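Local structure of shikimate dehydrogenase (NADP(+)) (Listeria monocytogenes, 3TNL) at residues 55-60 with 66-71; 139-144 with 229-234; 148-153 with 256-261. The protein probably catalyses the reversible, NADPH-linked reduction of 3-dehydroshikimate to shikimate, a step of the chorismate pathway that leads to the aromatic amino acids. One frame throughout, in Å; residues are numbered along the deposited sequence. Where two conformers were deposited one is given.

Contact 1 of 3, residues 55-60 with 66-71; sequences MHNEAF and DYVYLA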
loop_
_atom_site.group_PDB
_atom_site.type_symbol
_atom_site.label_atom_id
_atom_site.label_comp_id
_atom_site.label_asym_id
_atom_site.label_seq_id
_atom_site.Cartn_x
_atom_site.Cartn_y
_atom_site.Cartn_z
ATOM N N MET B 55 0.523 15.017 -4.793
ATOM C CA MET B 55 -0.752 15.693 -4.701
ATOM C C MET B 55 -1.656 15.072 -3.633
ATOM O O MET B 55 -2.137 15.778 -2.746
ATOM C CB MET B 55 -1.451 15.685 -6.060
ATOM C CG MET B 55 -2.933 16.046 -6.029
ATOM S SD MET B 55 -3.684 16.439 -7.644
ATOM C CE MET B 55 -3.420 14.905 -8.523
ATOM N N HIS B 56 -1.913 13.767 -3.713
ATOM C CA HIS B 56 -2.859 13.175 -2.767
ATOM C C HIS B 56 -2.319 13.075 -1.351
ATOM O O HIS B 56 -3.056 13.311 -0.399
ATOM C CB HIS B 56 -3.382 11.829 -3.284
ATOM C CG HIS B 56 -4.250 11.986 -4.484
ATOM N ND1 HIS B 56 -5.516 12.542 -4.407
ATOM C CD2 HIS B 56 -4.012 11.754 -5.794
ATOM C CE1 HIS B 56 -6.022 12.613 -5.622
ATOM N NE2 HIS B 56 -5.142 12.123 -6.480
ATOM N N ASN B 57 -1.042 12.751 -1.195
ATOM C CA ASN B 57 -0.481 12.679 0.159
ATOM C C ASN B 57 -0.483 14.042 0.858
ATOM O O ASN B 57 -0.774 14.149 2.039
ATOM C CB ASN B 57 0.910 12.037 0.128
ATOM C CG ASN B 57 0.834 10.567 -0.108
ATOM O OD1 ASN B 57 -0.037 9.926 0.448
ATOM N ND2 ASN B 57 1.722 10.027 -0.942
ATOM N N GLU B 58 -0.183 15.086 0.111
ATOM C CA GLU B 58 -0.234 16.452 0.676
ATOM C C GLU B 58 -1.677 16.782 1.055
ATOM O O GLU B 58 -1.914 17.385 2.108
ATOM C CB GLU B 58 0.345 17.479 -0.293
ATOM C CG GLU B 58 1.858 17.371 -0.449
ATOM C CD GLU B 58 2.653 17.905 0.723
ATOM O OE1 GLU B 58 3.839 17.549 0.817
ATOM O OE2 GLU B 58 2.111 18.700 1.520
ATOM N N ALA B 59 -2.653 16.374 0.229
ATOM C CA ALA B 59 -4.059 16.618 0.528
ATOM C C ALA B 59 -4.491 15.833 1.770
ATOM O O ALA B 59 -5.145 16.379 2.675
ATOM C CB ALA B 59 -4.970 16.250 -0.714
ATOM N N PHE B 60 -4.122 14.553 1.839
ATOM C CA PHE B 60 -4.498 13.759 2.998
ATOM C C PHE B 60 -3.934 14.378 4.279
ATOM O O PHE B 60 -4.651 14.501 5.282
ATOM C CB PHE B 60 -3.984 12.327 2.922
ATOM C CG PHE B 60 -4.517 11.517 1.793
ATOM C CD1 PHE B 60 -5.843 11.544 1.444
ATOM C CD2 PHE B 60 -3.672 10.642 1.125
ATOM C CE1 PHE B 60 -6.329 10.735 0.440
ATOM C CE2 PHE B 60 -4.159 9.793 0.116
ATOM C CZ PHE B 60 -5.484 9.886 -0.266
ATOM N N ASP B 66 -6.474 9.704 7.223
ATOM C CA ASP B 66 -5.504 8.641 7.438
ATOM C C ASP B 66 -5.382 7.694 6.252
ATOM O O ASP B 66 -5.766 6.515 6.313
ATOM C CB ASP B 66 -5.831 7.908 8.719
ATOM C CG ASP B 66 -4.636 7.173 9.300
ATOM O OD1 ASP B 66 -4.859 6.477 10.314
ATOM O OD2 ASP B 66 -3.492 7.310 8.748
ATOM N N TYR B 67 -4.870 8.254 5.159
ATOM C CA TYR B 67 -4.606 7.536 3.935
ATOM C C TYR B 67 -3.233 7.925 3.419
ATOM O O TYR B 67 -2.688 8.984 3.757
ATOM C CB TYR B 67 -5.619 7.894 2.835
ATOM C CG TYR B 67 -6.984 7.251 2.896
ATOM C CD1 TYR B 67 -7.191 5.943 2.442
ATOM C CD2 TYR B 67 -8.088 7.971 3.320
ATOM C CE1 TYR B 67 -8.443 5.367 2.458
ATOM C CE2 TYR B 67 -9.359 7.393 3.330
ATOM C CZ TYR B 67 -9.523 6.093 2.902
ATOM O OH TYR B 67 -10.775 5.514 2.911
ATOM N N VAL B 68 -2.689 7.038 2.593
ATOM C CA VAL B 68 -1.447 7.276 1.891
ATOM C C VAL B 68 -1.695 6.798 0.472
ATOM O O VAL B 68 -2.539 5.920 0.258
ATOM C CB VAL B 68 -0.248 6.542 2.519
ATOM C CG1 VAL B 68 0.135 7.180 3.847
ATOM C CG2 VAL B 68 -0.557 5.072 2.702
ATOM N N TYR B 69 -0.981 7.390 -0.481
ATOM C CA TYR B 69 -1.115 7.075 -1.902
ATOM C C TYR B 69 0.246 6.615 -2.402
ATOM O O TYR B 69 1.260 7.286 -2.226
ATOM C CB TYR B 69 -1.567 8.341 -2.620
ATOM C CG TYR B 69 -1.900 8.273 -4.080
ATOM C CD1 TYR B 69 -0.903 8.128 -5.045
ATOM C CD2 TYR B 69 -3.202 8.427 -4.518
ATOM C CE1 TYR B 69 -1.191 8.146 -6.391
ATOM C CE2 TYR B 69 -3.516 8.403 -5.890
ATOM C CZ TYR B 69 -2.502 8.292 -6.812
ATOM O OH TYR B 69 -2.807 8.310 -8.169
ATOM N N LEU B 70 0.257 5.453 -3.016
ATOM C CA LEU B 70 1.476 4.847 -3.562
ATOM C C LEU B 70 1.276 4.367 -4.997
ATOM O O LEU B 70 0.180 3.976 -5.390
ATOM C CB LEU B 70 1.922 3.626 -2.755
ATOM C CG LEU B 70 2.287 3.848 -1.293
ATOM C CD1 LEU B 70 2.533 2.476 -0.625
ATOM C CD2 LEU B 70 3.530 4.754 -1.188
ATOM N N ALA B 71 2.363 4.392 -5.766
ATOM C CA ALA B 71 2.389 3.917 -7.134
ATOM C C ALA B 71 3.029 2.542 -7.176
ATOM O O ALA B 71 3.912 2.206 -6.391
ATOM C CB ALA B 71 3.186 4.883 -8.035
#
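Two hydrogen bonds from one side-chain amide, that of Asn57, join the helix to the backbone of Tyr69. Asn57 OD1 accepts from Tyr69 N at 2.9 Å, the donor tilted 18° from the carbonyl plane, while Asn57 ND2 donates a hydrogen bond to Tyr69 O at 3.1 Å, in the plane of that carbonyl and on a lone pair. With both ends of the amide engaged by one residue, its flip is fixed; ND2 also reaches Ile33 O of the second subunit. The axes of segments 55-60 and 67-71 run antiparallel, 7.3 Å apart at closest approach, as expected within the beta-alpha-beta unit of strand 38-44, helix 52-63 and strand 67-73 in the shikimate-binding domain.

Aromatic packing fills the space beside the amide. Tyr67 CB sits squarely over the Phe60 ring, 3.5 Å from its centroid, a CH-pi contact; the opposite face of that ring carries His56 O, offset toward the rim. The His56 and Tyr69 rings are near parallel, planes at 17°, yet barely overlap, and His56 CD2 approaches Tyr69 CE2 to 3.4 Å. Tyr69 holds CG anti to its own N (chi1 -175°), which lays the ring alongside His56; its hydroxyl hydrogen-bonds Asn95 OD1, and its side chain lies about 4 Å from that of Ser52, which binds shikimate. From helix 286-301, Trp300 meets the His56 ring edge-to-face and the Phe297 ring meets that of Phe60.

Contact 2 of 3, residues 139-144 with 229-234; sequences TGYMRA and IFTNAT. With NAD (nicotinamide-adenine-dinucleotide), chain H.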
loop_
_atom_site.group_PDB
_atom_site.type_symbol
_atom_site.label_atom_id
_atom_site.label_comp_id
_atom_site.label_asym_id
_atom_site.label_seq_id
_atom_site.Cartn_x
_atom_site.Cartn_y
_atom_site.Cartn_z
ATOM N N THR B 139 -13.762 15.234 -17.036
ATOM C CA THR B 139 -14.391 16.055 -16.041
ATOM C C THR B 139 -13.402 17.099 -15.500
ATOM O O THR B 139 -13.756 18.256 -15.312
ATOM C CB THR B 139 -15.006 15.167 -14.934
ATOM O OG1 THR B 139 -16.148 14.510 -15.507
ATOM C CG2 THR B 139 -15.447 16.003 -13.702
ATOM N N GLY B 140 -12.154 16.690 -15.281
ATOM C CA GLY B 140 -11.118 17.602 -14.787
ATOM C C GLY B 140 -10.881 18.735 -15.785
ATOM O O GLY B 140 -10.759 19.901 -15.410
ATOM N N TYR B 141 -10.834 18.372 -17.061
ATOM C CA TYR B 141 -10.655 19.353 -18.135
ATOM C C TYR B 141 -11.803 20.371 -18.152
ATOM O O TYR B 141 -11.582 21.579 -18.168
ATOM C CB TYR B 141 -10.529 18.635 -19.498
ATOM C CG TYR B 141 -10.384 19.614 -20.644
ATOM C CD1 TYR B 141 -9.126 20.124 -20.993
ATOM C CD2 TYR B 141 -11.479 20.030 -21.358
ATOM C CE1 TYR B 141 -8.986 21.057 -21.991
ATOM C CE2 TYR B 141 -11.364 20.957 -22.378
ATOM C CZ TYR B 141 -10.119 21.469 -22.692
ATOM O OH TYR B 141 -9.993 22.381 -23.701
ATOM N N MET B 142 -13.027 19.896 -18.081
ATOM C CA MET B 142 -14.180 20.746 -18.134
ATOM C C MET B 142 -14.268 21.654 -16.909
ATOM O O MET B 142 -14.630 22.819 -17.017
ATOM C CB MET B 142 -15.446 19.907 -18.317
ATOM C CG MET B 142 -15.476 19.094 -19.593
ATOM S SD MET B 142 -15.558 20.057 -21.122
ATOM C CE MET B 142 -17.182 20.822 -20.964
ATOM N N ARG B 143 -13.954 21.104 -15.741
ATOM C CA ARG B 143 -14.014 21.874 -14.515
ATOM C C ARG B 143 -12.995 22.978 -14.546
ATOM O O ARG B 143 -13.281 24.119 -14.138
ATOM C CB ARG B 143 -13.796 20.936 -13.312
ATOM C CG ARG B 143 -13.844 21.632 -11.959
ATOM C CD ARG B 143 -15.168 22.289 -11.690
ATOM N NE ARG B 143 -15.193 22.868 -10.345
ATOM C CZ ARG B 143 -15.481 22.198 -9.224
ATOM N NH1 ARG B 143 -15.753 20.900 -9.247
ATOM N NH2 ARG B 143 -15.483 22.834 -8.061
ATOM N N ALA B 144 -11.795 22.672 -15.045
ATOM C CA ALA B 144 -10.755 23.688 -15.114
ATOM C C ALA B 144 -11.209 24.870 -15.996
ATOM O O ALA B 144 -10.958 26.022 -15.677
ATOM C CB ALA B 144 -9.444 23.061 -15.642
ATOM N N ILE B 229 -13.735 27.572 -28.476
ATOM C CA ILE B 229 -12.462 27.092 -27.964
ATOM C C ILE B 229 -11.808 26.179 -28.984
ATOM O O ILE B 229 -12.474 25.397 -29.693
ATOM C CB ILE B 229 -12.705 26.333 -26.631
ATOM C CG1 ILE B 229 -11.373 26.010 -25.926
ATOM C CG2 ILE B 229 -13.600 25.113 -26.815
ATOM C CD1 ILE B 229 -11.570 25.517 -24.492
ATOM N N PHE B 230 -10.469 26.292 -29.058
ATOM C CA PHE B 230 -9.590 25.458 -29.857
ATOM C C PHE B 230 -8.634 24.827 -28.853
ATOM O O PHE B 230 -7.946 25.521 -28.132
ATOM C CB PHE B 230 -8.822 26.285 -30.900
ATOM C CG PHE B 230 -7.798 25.504 -31.677
ATOM C CD1 PHE B 230 -8.176 24.399 -32.393
ATOM C CD2 PHE B 230 -6.467 25.895 -31.721
ATOM C CE1 PHE B 230 -7.264 23.688 -33.126
ATOM C CE2 PHE B 230 -5.545 25.154 -32.466
ATOM C CZ PHE B 230 -5.955 24.033 -33.148
ATOM N N THR B 231 -8.587 23.514 -28.837
ATOM C CA THR B 231 -7.803 22.764 -27.867
ATOM C C THR B 231 -6.815 21.805 -28.476
ATOM O O THR B 231 -7.137 21.085 -29.403
ATOM C CB THR B 231 -8.799 21.880 -27.022
ATOM O OG1 THR B 231 -9.738 22.741 -26.361
ATOM C CG2 THR B 231 -8.070 20.995 -25.987
ATOM N N ASN B 232 -5.593 21.816 -27.973
ATOM C CA ASN B 232 -4.621 20.821 -28.324
ATOM C C ASN B 232 -4.672 19.701 -27.282
ATOM O O ASN B 232 -4.455 19.929 -26.096
ATOM C CB ASN B 232 -3.183 21.337 -28.319
ATOM C CG ASN B 232 -2.199 20.206 -28.563
ATOM O OD1 ASN B 232 -2.255 19.544 -29.620
ATOM N ND2 ASN B 232 -1.360 19.887 -27.569
ATOM N N ALA B 233 -4.926 18.492 -27.743
ATOM C CA ALA B 233 -4.912 17.294 -26.898
ATOM C C ALA B 233 -4.003 16.241 -27.527
ATOM O O ALA B 233 -4.336 15.057 -27.602
ATOM C CB ALA B 233 -6.324 16.767 -26.596
ATOM N N THR B 234 -2.869 16.690 -28.057
ATOM C CA THR B 234 -1.825 15.813 -28.583
ATOM C C THR B 234 -0.558 16.072 -27.796
ATOM O O THR B 234 -0.494 17.027 -27.004
ATOM C CB THR B 234 -1.470 16.087 -30.063
ATOM O OG1 THR B 234 -0.776 17.341 -30.160
ATOM C CG2 THR B 234 -2.717 16.083 -30.987
HETATM P PA NAD H . -1.881 9.268 -26.627
HETATM O O1A NAD H . -0.552 8.565 -26.895
HETATM O O2A NAD H . -3.042 8.440 -26.111
HETATM O O5B NAD H . -2.298 10.104 -27.951
HETATM C C5B NAD H . -1.385 10.881 -28.726
HETATM C C4B NAD H . -2.168 11.824 -29.647
HETATM O O4B NAD H . -1.256 12.762 -30.242
HETATM C C3B NAD H . -2.767 11.107 -30.841
HETATM O O3B NAD H . -3.968 11.819 -31.232
HETATM C C2B NAD H . -1.738 11.248 -31.937
HETATM O O2B NAD H . -2.295 11.218 -33.244
HETATM C C1B NAD H . -1.189 12.629 -31.645
HETATM N N9A NAD H . 0.176 12.918 -32.103
HETATM C C8A NAD H . 1.309 12.465 -31.516
HETATM N N7A NAD H . 2.379 12.984 -32.154
HETATM C C5A NAD H . 1.957 13.796 -33.155
HETATM C C6A NAD H . 2.528 14.590 -34.128
HETATM N N6A NAD H . 3.858 14.700 -34.218
HETATM N N1A NAD H . 1.746 15.310 -34.962
HETATM C C2A NAD H . 0.395 15.223 -34.890
HETATM N N3A NAD H . -0.243 14.465 -33.970
HETATM C C4A NAD H . 0.491 13.746 -33.091
HETATM O O3 NAD H . -1.532 10.458 -25.617
HETATM P PN NAD H . -2.463 11.063 -24.454
HETATM O O1N NAD H . -2.387 10.240 -23.192
HETATM O O2N NAD H . -3.824 11.446 -25.038
HETATM O O5D NAD H . -1.688 12.416 -24.046
HETATM C C5D NAD H . -1.576 13.458 -25.009
HETATM C C4D NAD H . -1.072 14.655 -24.227
HETATM O O4D NAD H . -1.982 14.936 -23.149
HETATM C C3D NAD H . 0.276 14.373 -23.583
HETATM O O3D NAD H . 1.142 15.482 -23.843
HETATM C C2D NAD H . -0.027 14.249 -22.099
HETATM O O2D NAD H . 1.097 14.601 -21.261
HETATM C C1D NAD H . -1.222 15.184 -21.954
HETATM N N1N NAD H . -2.115 14.931 -20.821
HETATM C C2N NAD H . -2.338 15.908 -19.922
HETATM C C3N NAD H . -3.198 15.703 -18.847
HETATM C C7N NAD H . -3.467 16.769 -17.836
HETATM O O7N NAD H . -3.906 16.379 -16.755
HETATM N N7N NAD H . -3.261 18.067 -18.145
HETATM C C4N NAD H . -3.830 14.457 -18.705
HETATM C C5N NAD H . -3.587 13.465 -19.650
HETATM C C6N NAD H . -2.714 13.721 -20.708
#
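Tyr141 and Thr231 point at each other from opposite directions, the phenol reaching out from helix 137-147 and the threonine rising from strand 229-232, one of the two central strands of the six-stranded parallel Rossmann sheet. Their hydroxyls meet in a hydrogen bond, Tyr141 OH to Thr231 OG1 at 2.7 Å, in which either may be the donor. The nearest CA atoms of the two segments are 10.7 Å apart, so it is the length of the tyrosine that bridges helix and sheet. Its CG lies anti to the backbone N (chi1 178°), which extends the ring away from the helix. Thr231 turns both branches to the phenol: beside OG1, its methyl CG2 comes within 3.3 Å of Tyr141 OH. Ile229, two residues earlier on the same side of the strand, brings CD1 to 3.6 Å from that oxygen, giving it an apolar neighbour.

Further along the chain, past the strand end, Thr234 belongs to the dinucleotide pocket, with CB 3.3 Å from O4B of NAD. Its OG1 donates to Asn232 OD1 at 2.7 Å, in the carbonyl plane and on a lone pair, and Asn232 ND2 returns a bond to Thr234 O. Tyr141 OH also hydrogen-bonds Ser260 OG on the adjacent strand 258-261, so one buried phenol oxygen joins the helix to two neighbouring strands, and its polarity is met by two hydroxyls.

Contact 3 of 3, residues 148-153 with 256-261; sequences AGHDII and ELIVSD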
loop_
_atom_site.group_PDB
_atom_site.type_symbol
_atom_site.label_atom_id
_atom_site.label_comp_id
_atom_site.label_asym_id
_atom_site.label_seq_id
_atom_site.Cartn_x
_atom_site.Cartn_y
_atom_site.Cartn_z
ATOM N N ALA B 148 -11.867 28.799 -14.635
ATOM C CA ALA B 148 -11.156 29.887 -15.292
ATOM C C ALA B 148 -12.096 30.903 -15.930
ATOM O O ALA B 148 -11.640 31.876 -16.550
ATOM C CB ALA B 148 -10.198 29.294 -16.378
ATOM N N GLY B 149 -13.399 30.680 -15.806
ATOM C CA GLY B 149 -14.402 31.586 -16.335
ATOM C C GLY B 149 -14.762 31.367 -17.782
ATOM O O GLY B 149 -15.305 32.269 -18.410
ATOM N N HIS B 150 -14.478 30.181 -18.310
ATOM C CA HIS B 150 -14.786 29.874 -19.701
ATOM C C HIS B 150 -16.007 29.003 -19.808
ATOM O O HIS B 150 -16.016 27.868 -19.319
ATOM C CB HIS B 150 -13.602 29.208 -20.390
ATOM C CG HIS B 150 -12.348 30.005 -20.298
ATOM N ND1 HIS B 150 -12.294 31.340 -20.647
ATOM C CD2 HIS B 150 -11.099 29.662 -19.907
ATOM C CE1 HIS B 150 -11.067 31.784 -20.451
ATOM N NE2 HIS B 150 -10.321 30.790 -20.000
ATOM N N ASP B 151 -17.026 29.521 -20.473
ATOM C CA ASP B 151 -18.274 28.792 -20.650
ATOM C C ASP B 151 -18.360 28.256 -22.075
ATOM O O ASP B 151 -18.559 29.024 -23.028
ATOM C CB ASP B 151 -19.483 29.690 -20.360
ATOM C CG ASP B 151 -20.814 28.983 -20.604
ATOM O OD1 ASP B 151 -20.882 27.733 -20.532
ATOM O OD2 ASP B 151 -21.811 29.702 -20.847
ATOM N N ILE B 152 -18.163 26.951 -22.236
ATOM C CA ILE B 152 -18.227 26.352 -23.555
ATOM C C ILE B 152 -19.483 25.511 -23.772
ATOM O O ILE B 152 -19.656 24.899 -24.830
ATOM C CB ILE B 152 -16.927 25.541 -23.894
ATOM C CG1 ILE B 152 -16.867 24.208 -23.127
ATOM C CG2 ILE B 152 -15.678 26.452 -23.623
ATOM C CD1 ILE B 152 -15.759 23.232 -23.656
ATOM N N ILE B 153 -20.364 25.439 -22.775
ATOM C CA ILE B 153 -21.570 24.634 -22.900
ATOM C C ILE B 153 -22.489 25.284 -23.945
ATOM O O ILE B 153 -22.652 26.500 -23.966
ATOM C CB ILE B 153 -22.282 24.493 -21.524
ATOM C CG1 ILE B 153 -21.303 23.951 -20.465
ATOM C CG2 ILE B 153 -23.526 23.619 -21.633
ATOM C CD1 ILE B 153 -20.599 22.674 -20.822
ATOM N N GLU B 256 -11.340 36.831 -29.474
ATOM C CA GLU B 256 -12.405 36.275 -28.644
ATOM C C GLU B 256 -12.275 34.786 -28.385
ATOM O O GLU B 256 -12.898 34.257 -27.473
ATOM C CB GLU B 256 -13.793 36.556 -29.277
ATOM C CG GLU B 256 -14.175 38.013 -29.221
ATOM C CD GLU B 256 -15.590 38.310 -29.707
ATOM O OE1 GLU B 256 -16.294 37.376 -30.167
ATOM O OE2 GLU B 256 -15.999 39.494 -29.609
ATOM N N LEU B 257 -11.446 34.120 -29.183
ATOM C CA LEU B 257 -11.284 32.683 -29.052
ATOM C C LEU B 257 -10.503 32.296 -27.795
ATOM O O LEU B 257 -9.598 33.022 -27.385
ATOM C CB LEU B 257 -10.472 32.176 -30.257
ATOM C CG LEU B 257 -10.106 30.712 -30.353
ATOM C CD1 LEU B 257 -11.329 29.868 -30.568
ATOM C CD2 LEU B 257 -9.124 30.483 -31.537
ATOM N N ILE B 258 -10.858 31.161 -27.207
ATOM C CA ILE B 258 -10.107 30.566 -26.092
ATOM C C ILE B 258 -9.231 29.516 -26.709
ATOM O O ILE B 258 -9.740 28.653 -27.454
ATOM C CB ILE B 258 -11.040 29.871 -25.089
ATOM C CG1 ILE B 258 -12.006 30.897 -24.512
ATOM C CG2 ILE B 258 -10.230 29.220 -23.956
ATOM C CD1 ILE B 258 -13.276 30.214 -23.944
ATOM N N VAL B 259 -7.936 29.521 -26.387
ATOM C CA VAL B 259 -7.032 28.461 -26.868
ATOM C C VAL B 259 -6.534 27.705 -25.628
ATOM O O VAL B 259 -6.012 28.298 -24.671
ATOM C CB VAL B 259 -5.876 28.996 -27.726
ATOM C CG1 VAL B 259 -4.982 27.833 -28.172
ATOM C CG2 VAL B 259 -6.448 29.742 -28.938
ATOM N N SER B 260 -6.728 26.400 -25.662
ATOM C CA SER B 260 -6.443 25.515 -24.540
ATOM C C SER B 260 -5.444 24.433 -24.904
ATOM O O SER B 260 -5.472 23.950 -26.028
ATOM C CB SER B 260 -7.795 24.891 -24.134
ATOM O OG SER B 260 -7.653 23.675 -23.432
ATOM N N ASP B 261 -4.523 24.087 -23.992
ATOM C CA ASP B 261 -3.596 22.985 -24.240
ATOM C C ASP B 261 -3.641 22.068 -23.041
ATOM O O ASP B 261 -3.740 22.545 -21.907
ATOM C CB ASP B 261 -2.167 23.531 -24.474
ATOM C CG ASP B 261 -1.333 22.624 -25.389
ATOM O OD1 ASP B 261 -0.658 23.175 -26.308
ATOM O OD2 ASP B 261 -1.413 21.391 -25.242
#
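Ile258 lies across one face of the His150 imidazole, and the histidine can be followed outward from its CB. That first carbon rests 3.7 Å from Ile258 CD1, and CG stays close to the same methyl. On the ring, His150 ND1 is nearest, 3.6 Å from Ile258 CD1, with CG1 a little farther away. On the other flank, His150 CD2 lies 4.2 Å from Ile258 CG2. At the tip, NE2 and CE1 lie beneath this same CG2 methyl, which stands over the middle of the ring, 8° off the normal through its centroid, in a CH-pi contact. The opposite face has Ala148 O above its centre, 3.8 Å from the plane, so the imidazole is sandwiched between a carbonyl oxygen of its own loop and a methyl of the strand. Placing CG anti to the carbonyl carbon (chi1 -55°) stands the ring in that slot.

Ile152 adds a looser touch, CG2 to Ile258 CD1 at 4.5 Å, and also packs against Met142 and Leu145 of helix 137-147. The loop leaves that helix through a Schellman motif, with Gly149 at positive phi, and then makes an Asx turn, Asp151 OD1 accepting from Ile153 N, before entering strand 156-160. The loop lies against strand 258-261 of the Rossmann sheet. Between the two segments the contact is dispersive, with the histidine using ring face and CB rather than a ring nitrogen's hydrogen bond to hold the strand.

How the contacts relate
From the N terminus, contact 1 closes first, with five residues between its segments, tying helix 52-63 to strand 67-73 in the substrate-binding domain. It stands apart: its centre is 25 Å from that of contact 2 and 31 Å from that of contact 3, and both later loops open after it has closed. Helix 137-147 then opens contact 2, and the loop after that helix opens contact 3; the chain runs through the Rossmann domain before strand 229-232 closes the former and strand 258-261 the latter, so the two cross. These strands are neighbours in one parallel sheet, where Asn232 ND2 probably bonds Asp261 OD2, and Ile229 packs on Ile258.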